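PDB 6F5Z: 24-sterol C-methyltransferase from Haloferax volcanii, which is a putative S-adenosylmethionine-dependent methyltransferase, here bound to S-adenosylhomocysteine and to its activator Trm112, with which it probably acts as a holoenzyme in translation. Local coordinates for residues M34-G39 and K60-G65; E38-V43 and S103-W108; F113-D118 and E154-D159. All blocks are in the same frame, centred on the assembly; numbering follows the deposited sequence.

Interactions 1 and 2 lie side by side at one end of the central sheet, their centres about 7 Å apart, and share E38 and G39. After the turn of interaction 1 the chain enters strand 41-45, flanked by strand 64-69 and, in interaction 2, by strand 104-110; G63 N to D40 O at 2.8 Å is probably a hydrogen bond joining the two contacts. Interaction 3 lies across the chain's centre, its own centre about 30 Å from that of interaction 1 and 26 Å from that of interaction 2. There the Y115 side chain, part of the S-adenosylhomocysteine pocket, comes within about 3 Å of the ligand, against about 5 Å for W108 of interaction 2.

Interaction 1: M34-G39 and K60-G65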
loop_
_atom_site.group_PDB
_atom_site.type_symbol
_atom_site.label_atom_id
_atom_site.label_comp_id
_atom_site.label_asym_id
_atom_site.label_seq_id
_atom_site.Cartn_x
_atom_site.Cartn_y
_atom_site.Cartn_z
ATOM N N MET B 34 -0.221 -7.305 2.728
ATOM C CA MET B 34 -0.828 -7.794 1.487
ATOM C C MET B 34 -2.324 -7.947 1.620
ATOM O O MET B 34 -2.794 -8.541 2.598
ATOM C CB MET B 34 -0.169 -9.098 1.021
ATOM C CG MET B 34 1.245 -8.879 0.667
ATOM S SD MET B 34 1.991 -10.378 -0.049
ATOM C CE MET B 34 1.233 -10.405 -1.722
ATOM N N PRO B 35 -3.083 -7.440 0.621
ATOM C CA PRO B 35 -4.559 -7.470 0.723
ATOM C C PRO B 35 -5.151 -8.795 0.254
ATOM O O PRO B 35 -6.020 -8.850 -0.618
ATOM C CB PRO B 35 -4.952 -6.331 -0.226
ATOM C CG PRO B 35 -3.944 -6.407 -1.277
ATOM C CD PRO B 35 -2.635 -6.721 -0.594
ATOM N N VAL B 36 -4.643 -9.880 0.829
ATOM C CA VAL B 36 -5.089 -11.227 0.477
ATOM C C VAL B 36 -6.474 -11.486 0.997
ATOM O O VAL B 36 -6.762 -11.202 2.169
ATOM C CB VAL B 36 -4.099 -12.231 1.140
ATOM C CG1 VAL B 36 -4.627 -13.669 1.070
ATOM C CG2 VAL B 36 -2.722 -12.124 0.501
ATOM N N GLU B 37 -7.294 -12.149 0.162
ATOM C CA GLU B 37 -8.608 -12.660 0.541
ATOM C C GLU B 37 -8.411 -14.165 0.699
ATOM O O GLU B 37 -7.595 -14.771 -0.001
ATOM C CB GLU B 37 -9.662 -12.400 -0.528
ATOM C CG GLU B 37 -9.979 -10.924 -0.730
ATOM C CD GLU B 37 -10.464 -10.169 0.502
ATOM O OE1 GLU B 37 -10.918 -10.806 1.482
ATOM O OE2 GLU B 37 -10.316 -8.929 0.506
ATOM N N GLU B 38 -9.144 -14.776 1.646
ATOM C CA GLU B 38 -9.039 -16.216 1.816
ATOM C C GLU B 38 -9.287 -16.900 0.480
ATOM O O GLU B 38 -10.242 -16.561 -0.251
ATOM C CB GLU B 38 -10.100 -16.717 2.820
ATOM C CG GLU B 38 -9.826 -16.296 4.263
ATOM C CD GLU B 38 -10.285 -14.914 4.682
ATOM O OE1 GLU B 38 -10.779 -14.151 3.822
ATOM O OE2 GLU B 38 -10.216 -14.623 5.899
ATOM N N GLY B 39 -8.410 -17.876 0.175
ATOM C CA GLY B 39 -8.535 -18.618 -1.067
ATOM C C GLY B 39 -7.706 -18.084 -2.228
ATOM O O GLY B 39 -7.631 -18.712 -3.292
ATOM N N LYS B 60 -3.162 -15.417 6.465
ATOM C CA LYS B 60 -4.145 -14.779 5.596
ATOM C C LYS B 60 -5.030 -15.777 4.840
ATOM O O LYS B 60 -6.007 -15.371 4.214
ATOM C CB LYS B 60 -3.468 -13.778 4.655
ATOM C CG LYS B 60 -3.036 -12.531 5.445
ATOM C CD LYS B 60 -2.537 -11.425 4.568
ATOM C CE LYS B 60 -1.929 -10.269 5.330
ATOM N NZ LYS B 60 -2.912 -9.469 6.117
ATOM N N GLY B 61 -4.725 -17.063 4.961
ATOM C CA GLY B 61 -5.525 -18.121 4.354
ATOM C C GLY B 61 -5.515 -18.178 2.835
ATOM O O GLY B 61 -6.534 -18.494 2.218
ATOM N N ILE B 62 -4.371 -17.904 2.194
ATOM C CA ILE B 62 -4.304 -18.086 0.755
ATOM C C ILE B 62 -4.682 -19.520 0.431
ATOM O O ILE B 62 -4.504 -20.428 1.255
ATOM C CB ILE B 62 -2.922 -17.720 0.164
ATOM C CG1 ILE B 62 -1.785 -18.605 0.704
ATOM C CG2 ILE B 62 -2.622 -16.249 0.411
ATOM C CD1 ILE B 62 -0.479 -18.508 -0.170
ATOM N N GLY B 63 -5.242 -19.697 -0.755
ATOM C CA GLY B 63 -5.722 -21.005 -1.161
ATOM C C GLY B 63 -4.752 -21.827 -1.952
ATOM O O GLY B 63 -4.798 -23.067 -1.898
ATOM N N ARG B 64 -3.971 -21.154 -2.813
ATOM C CA ARG B 64 -3.008 -21.833 -3.686
ATOM C C ARG B 64 -1.747 -21.014 -3.699
ATOM O O ARG B 64 -1.820 -19.783 -3.764
ATOM C CB ARG B 64 -3.522 -21.943 -5.119
ATOM C CG ARG B 64 -4.968 -22.422 -5.174
ATOM C CD ARG B 64 -5.399 -22.984 -6.486
ATOM N NE ARG B 64 -5.138 -22.104 -7.623
ATOM C CZ ARG B 64 -5.142 -22.565 -8.866
ATOM N NH1 ARG B 64 -4.906 -21.751 -9.880
ATOM N NH2 ARG B 64 -5.372 -23.846 -9.101
ATOM N N GLY B 65 -0.614 -21.677 -3.604
ATOM C CA GLY B 65 0.641 -20.941 -3.653
ATOM C C GLY B 65 1.618 -21.624 -4.561
ATOM O O GLY B 65 1.618 -22.874 -4.644
HETATM O O HOH W 1 -3.798 -7.106 4.700
HETATM O O HOH W 2 -7.214 -12.946 4.401
#
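V36 and I62 make the tight spot of this contact: V36 CG1 presses on I62 CG2 at 3.3 Å, closer than two methyl groups usually sit. The same V36 methyl also leans on the start of the K60 side chain, 3.8 Å from K60 CB. V36 reaches both because CG1 stands opposite its own backbone N (chi1 169°). From there the aliphatic part of K60 runs on alongside the 34-39 loop, with K60 CE 3.3 Å from M34 O, and bends at its last torsion to bring NZ to a water shared with M34 O; NZ also bonds directly to A32 O. Farther along, G39 N gives a nearly straight hydrogen bond (169°) to G61 O, 2.8 Å away. Glycines let the chains close up here: a side chain on G63 would collide with G39 O, and G39 has backbone angles that a CB would hardly tolerate.

The other side is looser and wetter. A second water donates to both V36 O and K60 O, bridging the two backbones. At the exposed margin E38 CA approaches G61 O at 3.4 Å, while its CG lies more loosely by K60 O.

I62 turns its side chain back onto L53 and L56 of helix 51-60, M34 reaches L56 of that helix and Y137 of strand 134-140, and the two segments lead into the neighbouring parallel strands 41-45 and 64-69.

Interaction 2: E38-V43 and S103-W108; sequences EGDTVV and SVDHVW
D40 lays its carboxylate over that of D105, the two planes stacked and 25° apart, with D40 OD1 3.8 Å from D105 OD2. What holds D105 in this position is T41 N, whose nearly straight bond (174°) of 2.7 Å uses the anti lone pair of OD2. The other D40 oxygen, OD2, sits in the plane of the H106 ring at its edge, 3.0 Å from CE1, and accepts a hydrogen bond from E37 N.

T41 O takes two donors, D105 N and H106 N, where the chain turns its corner. Beyond it the ladder is regular and parallel: V43 N bonds to H106 O, then W108 N to V43 O at 2.9 Å. These are central strands of the Rossmann-like methyltransferase sheet. V43 CG2 meets V104 CG2 at 3.6 Å, on the face where V107 also lies.

With D105 cut back to an alanine, T41 N is likely to lose its carboxylate acceptor and a gap to open beside the D40 carboxylate. Two stacked carboxylates should repel, so the backbone N-H groups of T41 and E37, one for each acid, probably offset the cost and may be joined by the weak, long pairing of D105 with K131.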
loop_
_atom_site.group_PDB
_atom_site.type_symbol
_atom_site.label_atom_id
_atom_site.label_comp_id
_atom_site.label_asym_id
_atom_site.label_seq_id
_atom_site.Cartn_x
_atom_site.Cartn_y
_atom_site.Cartn_z
ATOM N N GLU B 38 -9.144 -14.776 1.646
ATOM C CA GLU B 38 -9.039 -16.216 1.816
ATOM C C GLU B 38 -9.287 -16.900 0.480
ATOM O O GLU B 38 -10.242 -16.561 -0.251
ATOM C CB GLU B 38 -10.100 -16.717 2.820
ATOM C CG GLU B 38 -9.826 -16.296 4.263
ATOM C CD GLU B 38 -10.285 -14.914 4.682
ATOM O OE1 GLU B 38 -10.779 -14.151 3.822
ATOM O OE2 GLU B 38 -10.216 -14.623 5.899
ATOM N N GLY B 39 -8.410 -17.876 0.175
ATOM C CA GLY B 39 -8.535 -18.618 -1.067
ATOM C C GLY B 39 -7.706 -18.084 -2.228
ATOM O O GLY B 39 -7.631 -18.712 -3.292
ATOM N N ASP B 40 -7.080 -16.898 -2.066
ATOM C CA ASP B 40 -6.293 -16.317 -3.175
ATOM C C ASP B 40 -5.110 -17.153 -3.637
ATOM O O ASP B 40 -4.552 -17.929 -2.854
ATOM C CB ASP B 40 -5.776 -14.931 -2.802
ATOM C CG ASP B 40 -6.783 -13.790 -2.961
ATOM O OD1 ASP B 40 -7.915 -14.043 -3.467
ATOM O OD2 ASP B 40 -6.476 -12.660 -2.495
ATOM N N THR B 41 -4.749 -16.970 -4.912
ATOM C CA THR B 41 -3.596 -17.653 -5.528
ATOM C C THR B 41 -2.434 -16.671 -5.496
ATOM O O THR B 41 -2.568 -15.553 -5.986
ATOM C CB THR B 41 -3.916 -18.050 -6.959
ATOM O OG1 THR B 41 -4.899 -19.091 -6.962
ATOM C CG2 THR B 41 -2.657 -18.545 -7.718
ATOM N N VAL B 42 -1.304 -17.092 -4.918
ATOM C CA VAL B 42 -0.124 -16.243 -4.827
ATOM C C VAL B 42 1.078 -16.936 -5.464
ATOM O O VAL B 42 1.306 -18.139 -5.225
ATOM C CB VAL B 42 0.168 -15.866 -3.337
ATOM C CG1 VAL B 42 1.478 -15.051 -3.179
ATOM C CG2 VAL B 42 -1.014 -15.084 -2.752
ATOM N N VAL B 43 1.875 -16.172 -6.203
ATOM C CA VAL B 43 3.148 -16.633 -6.766
ATOM C C VAL B 43 4.267 -15.920 -5.989
ATOM O O VAL B 43 4.222 -14.688 -5.786
ATOM C CB VAL B 43 3.240 -16.340 -8.279
ATOM C CG1 VAL B 43 4.675 -16.576 -8.801
ATOM C CG2 VAL B 43 2.268 -17.224 -9.038
ATOM N N SER B 103 -3.999 -14.895 -14.242
ATOM C CA SER B 103 -4.352 -16.107 -13.536
ATOM C C SER B 103 -3.968 -16.064 -12.055
ATOM O O SER B 103 -4.287 -16.998 -11.329
ATOM C CB SER B 103 -3.619 -17.280 -14.192
ATOM O OG SER B 103 -2.199 -17.168 -14.062
ATOM N N VAL B 104 -3.227 -15.022 -11.626
ATOM C CA VAL B 104 -2.647 -14.923 -10.265
ATOM C C VAL B 104 -3.239 -13.762 -9.520
ATOM O O VAL B 104 -3.339 -12.661 -10.074
ATOM C CB VAL B 104 -1.090 -14.871 -10.366
ATOM C CG1 VAL B 104 -0.445 -14.640 -9.017
ATOM C CG2 VAL B 104 -0.573 -16.187 -10.977
ATOM N N ASP B 105 -3.602 -13.973 -8.232
ATOM C CA ASP B 105 -4.162 -12.841 -7.483
ATOM C C ASP B 105 -3.091 -11.881 -6.983
ATOM O O ASP B 105 -3.323 -10.670 -6.989
ATOM C CB ASP B 105 -5.009 -13.341 -6.308
ATOM C CG ASP B 105 -6.226 -14.143 -6.768
ATOM O OD1 ASP B 105 -7.092 -13.564 -7.447
ATOM O OD2 ASP B 105 -6.231 -15.374 -6.583
ATOM N N HIS B 106 -1.942 -12.420 -6.486
ATOM C CA HIS B 106 -0.871 -11.549 -6.010
ATOM C C HIS B 106 0.472 -12.206 -6.242
ATOM O O HIS B 106 0.568 -13.444 -6.285
ATOM C CB HIS B 106 -0.984 -11.250 -4.505
ATOM C CG HIS B 106 -2.297 -10.686 -4.104
ATOM N ND1 HIS B 106 -3.326 -11.500 -3.611
ATOM C CD2 HIS B 106 -2.735 -9.416 -4.205
ATOM C CE1 HIS B 106 -4.349 -10.683 -3.423
ATOM N NE2 HIS B 106 -4.067 -9.430 -3.773
ATOM N N VAL B 107 1.495 -11.364 -6.416
ATOM C CA VAL B 107 2.879 -11.862 -6.562
ATOM C C VAL B 107 3.679 -11.200 -5.438
ATOM O O VAL B 107 3.553 -9.994 -5.180
ATOM C CB VAL B 107 3.461 -11.456 -7.944
ATOM C CG1 VAL B 107 4.947 -11.827 -8.057
ATOM C CG2 VAL B 107 2.678 -12.130 -9.069
ATOM N N TRP B 108 4.527 -12.007 -4.775
ATOM C CA TRP B 108 5.425 -11.581 -3.726
ATOM C C TRP B 108 6.848 -11.889 -4.171
ATOM O O TRP B 108 7.098 -12.931 -4.775
ATOM C CB TRP B 108 5.150 -12.426 -2.455
ATOM C CG TRP B 108 6.263 -12.411 -1.443
ATOM C CD1 TRP B 108 7.288 -13.314 -1.338
ATOM C CD2 TRP B 108 6.512 -11.396 -0.454
ATOM N NE1 TRP B 108 8.138 -12.952 -0.297
ATOM C CE2 TRP B 108 7.699 -11.758 0.236
ATOM C CE3 TRP B 108 5.843 -10.207 -0.088
ATOM C CZ2 TRP B 108 8.172 -11.029 1.332
ATOM C CZ3 TRP B 108 6.337 -9.455 0.971
ATOM C CH2 TRP B 108 7.520 -9.850 1.642
HETATM O O HOH W 3 -5.557 -19.012 -9.975
#

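Interaction 3: F113-D118 and E154-D159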
loop_
_atom_site.group_PDB
_atom_site.type_symbol
_atom_site.label_atom_id
_atom_site.label_comp_id
_atom_site.label_asym_id
_atom_site.label_seq_id
_atom_site.Cartn_x
_atom_site.Cartn_y
_atom_site.Cartn_z
ATOM N N PHE B 113 14.371 -9.904 -6.669
ATOM C CA PHE B 113 14.054 -9.223 -7.917
ATOM C C PHE B 113 15.256 -8.654 -8.652
ATOM O O PHE B 113 15.288 -8.714 -9.885
ATOM C CB PHE B 113 12.998 -8.132 -7.693
ATOM C CG PHE B 113 12.693 -7.300 -8.911
ATOM C CD1 PHE B 113 11.819 -7.763 -9.882
ATOM C CD2 PHE B 113 13.341 -6.083 -9.120
ATOM C CE1 PHE B 113 11.564 -6.988 -11.026
ATOM C CE2 PHE B 113 13.106 -5.326 -10.275
ATOM C CZ PHE B 113 12.215 -5.778 -11.204
ATOM N N TYR B 114 16.205 -8.135 -7.894
ATOM C CA TYR B 114 17.348 -7.451 -8.474
ATOM C C TYR B 114 18.346 -8.425 -9.103
ATOM O O TYR B 114 19.326 -7.957 -9.691
ATOM C CB TYR B 114 17.976 -6.523 -7.458
ATOM C CG TYR B 114 18.269 -7.184 -6.132
ATOM C CD1 TYR B 114 19.434 -7.920 -5.942
ATOM C CD2 TYR B 114 17.422 -7.011 -5.037
ATOM C CE1 TYR B 114 19.748 -8.483 -4.711
ATOM C CE2 TYR B 114 17.709 -7.596 -3.802
ATOM C CZ TYR B 114 18.886 -8.315 -3.632
ATOM O OH TYR B 114 19.231 -8.836 -2.399
ATOM N N TYR B 115 18.098 -9.745 -9.043
ATOM C CA TYR B 115 18.957 -10.683 -9.770
ATOM C C TYR B 115 18.363 -10.951 -11.165
ATOM O O TYR B 115 18.999 -11.647 -11.975
ATOM C CB TYR B 115 19.052 -12.024 -9.013
ATOM C CG TYR B 115 19.700 -11.931 -7.655
ATOM C CD1 TYR B 115 21.069 -11.690 -7.525
ATOM C CD2 TYR B 115 18.961 -12.133 -6.494
ATOM C CE1 TYR B 115 21.678 -11.646 -6.272
ATOM C CE2 TYR B 115 19.548 -12.029 -5.237
ATOM C CZ TYR B 115 20.908 -11.795 -5.128
ATOM O OH TYR B 115 21.501 -11.741 -3.882
ATOM N N ALA B 116 17.138 -10.452 -11.467
ATOM C CA ALA B 116 16.531 -10.703 -12.786
ATOM C C ALA B 116 17.474 -10.225 -13.883
ATOM O O ALA B 116 18.043 -9.142 -13.743
ATOM C CB ALA B 116 15.199 -9.981 -12.920
ATOM N N ALA B 117 17.600 -11.008 -14.972
ATOM C CA ALA B 117 18.463 -10.632 -16.110
ATOM C C ALA B 117 17.923 -9.406 -16.835
ATOM O O ALA B 117 18.700 -8.583 -17.333
ATOM C CB ALA B 117 18.593 -11.813 -17.082
ATOM N N ASP B 118 16.584 -9.279 -16.904
ATOM C CA ASP B 118 15.972 -8.169 -17.617
ATOM C C ASP B 118 14.821 -7.726 -16.714
ATOM O O ASP B 118 13.684 -8.167 -16.868
ATOM C CB ASP B 118 15.502 -8.679 -18.985
ATOM C CG ASP B 118 14.817 -7.682 -19.901
ATOM O OD1 ASP B 118 14.531 -6.561 -19.457
ATOM O OD2 ASP B 118 14.523 -8.050 -21.057
ATOM N N GLU B 154 30.286 -7.165 -5.401
ATOM C CA GLU B 154 31.677 -7.699 -5.360
ATOM C C GLU B 154 31.783 -9.180 -5.009
ATOM O O GLU B 154 32.796 -9.819 -5.329
ATOM C CB GLU B 154 32.538 -6.882 -4.386
ATOM C CG GLU B 154 32.883 -5.482 -4.868
ATOM C CD GLU B 154 33.710 -4.653 -3.897
ATOM O OE1 GLU B 154 34.524 -5.238 -3.144
ATOM O OE2 GLU B 154 33.559 -3.410 -3.906
ATOM N N HIS B 155 30.777 -9.734 -4.327
ATOM C CA HIS B 155 30.847 -11.154 -3.998
ATOM C C HIS B 155 29.771 -11.975 -4.693
ATOM O O HIS B 155 29.570 -13.141 -4.359
ATOM C CB HIS B 155 30.850 -11.362 -2.483
ATOM C CG HIS B 155 29.578 -10.975 -1.810
ATOM N ND1 HIS B 155 29.466 -9.782 -1.120
ATOM C CD2 HIS B 155 28.419 -11.667 -1.688
ATOM C CE1 HIS B 155 28.241 -9.776 -0.613
ATOM N NE2 HIS B 155 27.564 -10.880 -0.952
ATOM N N ILE B 156 29.110 -11.379 -5.698
ATOM C CA ILE B 156 28.046 -12.038 -6.444
ATOM C C ILE B 156 28.402 -12.058 -7.922
ATOM O O ILE B 156 28.708 -11.008 -8.487
ATOM C CB ILE B 156 26.664 -11.355 -6.127
ATOM C CG1 ILE B 156 26.260 -11.617 -4.635
ATOM C CG2 ILE B 156 25.565 -11.824 -7.111
ATOM C CD1 ILE B 156 25.187 -10.730 -4.036
ATOM N N SER B 157 28.375 -13.257 -8.542
ATOM C CA SER B 157 28.751 -13.442 -9.960
ATOM C C SER B 157 27.664 -13.048 -10.954
ATOM O O SER B 157 27.961 -12.883 -12.137
ATOM C CB SER B 157 29.236 -14.868 -10.225
ATOM O OG SER B 157 30.372 -15.148 -9.420
ATOM N N ILE B 158 26.416 -12.888 -10.487
ATOM C CA ILE B 158 25.281 -12.457 -11.329
ATOM C C ILE B 158 25.284 -10.916 -11.360
ATOM O O ILE B 158 25.516 -10.277 -10.326
ATOM C CB ILE B 158 23.954 -12.994 -10.710
ATOM C CG1 ILE B 158 23.886 -14.522 -10.809
ATOM C CG2 ILE B 158 22.680 -12.312 -11.319
ATOM C CD1 ILE B 158 22.719 -15.136 -10.005
ATOM N N ASP B 159 24.987 -10.333 -12.517
ATOM C CA ASP B 159 24.876 -8.888 -12.681
ATOM C C ASP B 159 23.551 -8.468 -12.041
ATOM O O ASP B 159 22.467 -8.850 -12.513
ATOM C CB ASP B 159 24.871 -8.506 -14.166
ATOM C CG ASP B 159 26.139 -8.879 -14.914
ATOM O OD1 ASP B 159 27.244 -8.557 -14.413
ATOM O OD2 ASP B 159 26.026 -9.451 -16.026
HETATM O O HOH W 4 21.109 -10.797 -13.886
HETATM O O HOH W 5 20.159 -7.468 -13.222
#
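D159 O is gripped by two waters, each donating to it: one at 2.7 Å also donates to Y115 O, the other to A116 O. This carbonyl thus ties the two loops together through solvent, there being no direct hydrogen bond between them. The second bridge is short on both legs, with the water 2.8 Å from D159 O and 2.7 Å from A116 O.

The rest of the contact is apolar and centred on Y115. Its ring presents an edge to both isoleucines, whose side chains cross it at about a right angle. I158 CG2 takes the near end of that edge, 4.2 Å from Y115 CD1 and 3.8 Å from Y115 O, and I156 CG2 follows at 4.0 Å from CE1. I156 CD1 then reaches on to the hydroxyl, 3.8 Å from Y115 OH. In both isoleucines CG2 lies opposite the backbone N (chi1 -67° in I156, -68° in I158), which brings it to the ring edge; in I156 the CG1 branch also points toward Y115, ending with CD1 at the hydroxyl.

In the Rossmann-like fold, the 113-118 loop links strand 104-110 to helix 119-129. Its 3-10 turn carries Y115, which touches S-adenosylhomocysteine, and D118 caps the start of the helix through H121 N. The 154-159 loop, on the way from strand 134-140 to helix 165-174, thus backs a residue of the ligand pocket.

One face of the Y115 ring is met by Y114 CE1, 3.5 Å above the plane and offset toward the rim. F7 of helix 3-11 adds an edge-to-face ring contact with Y115, and also packs on I158.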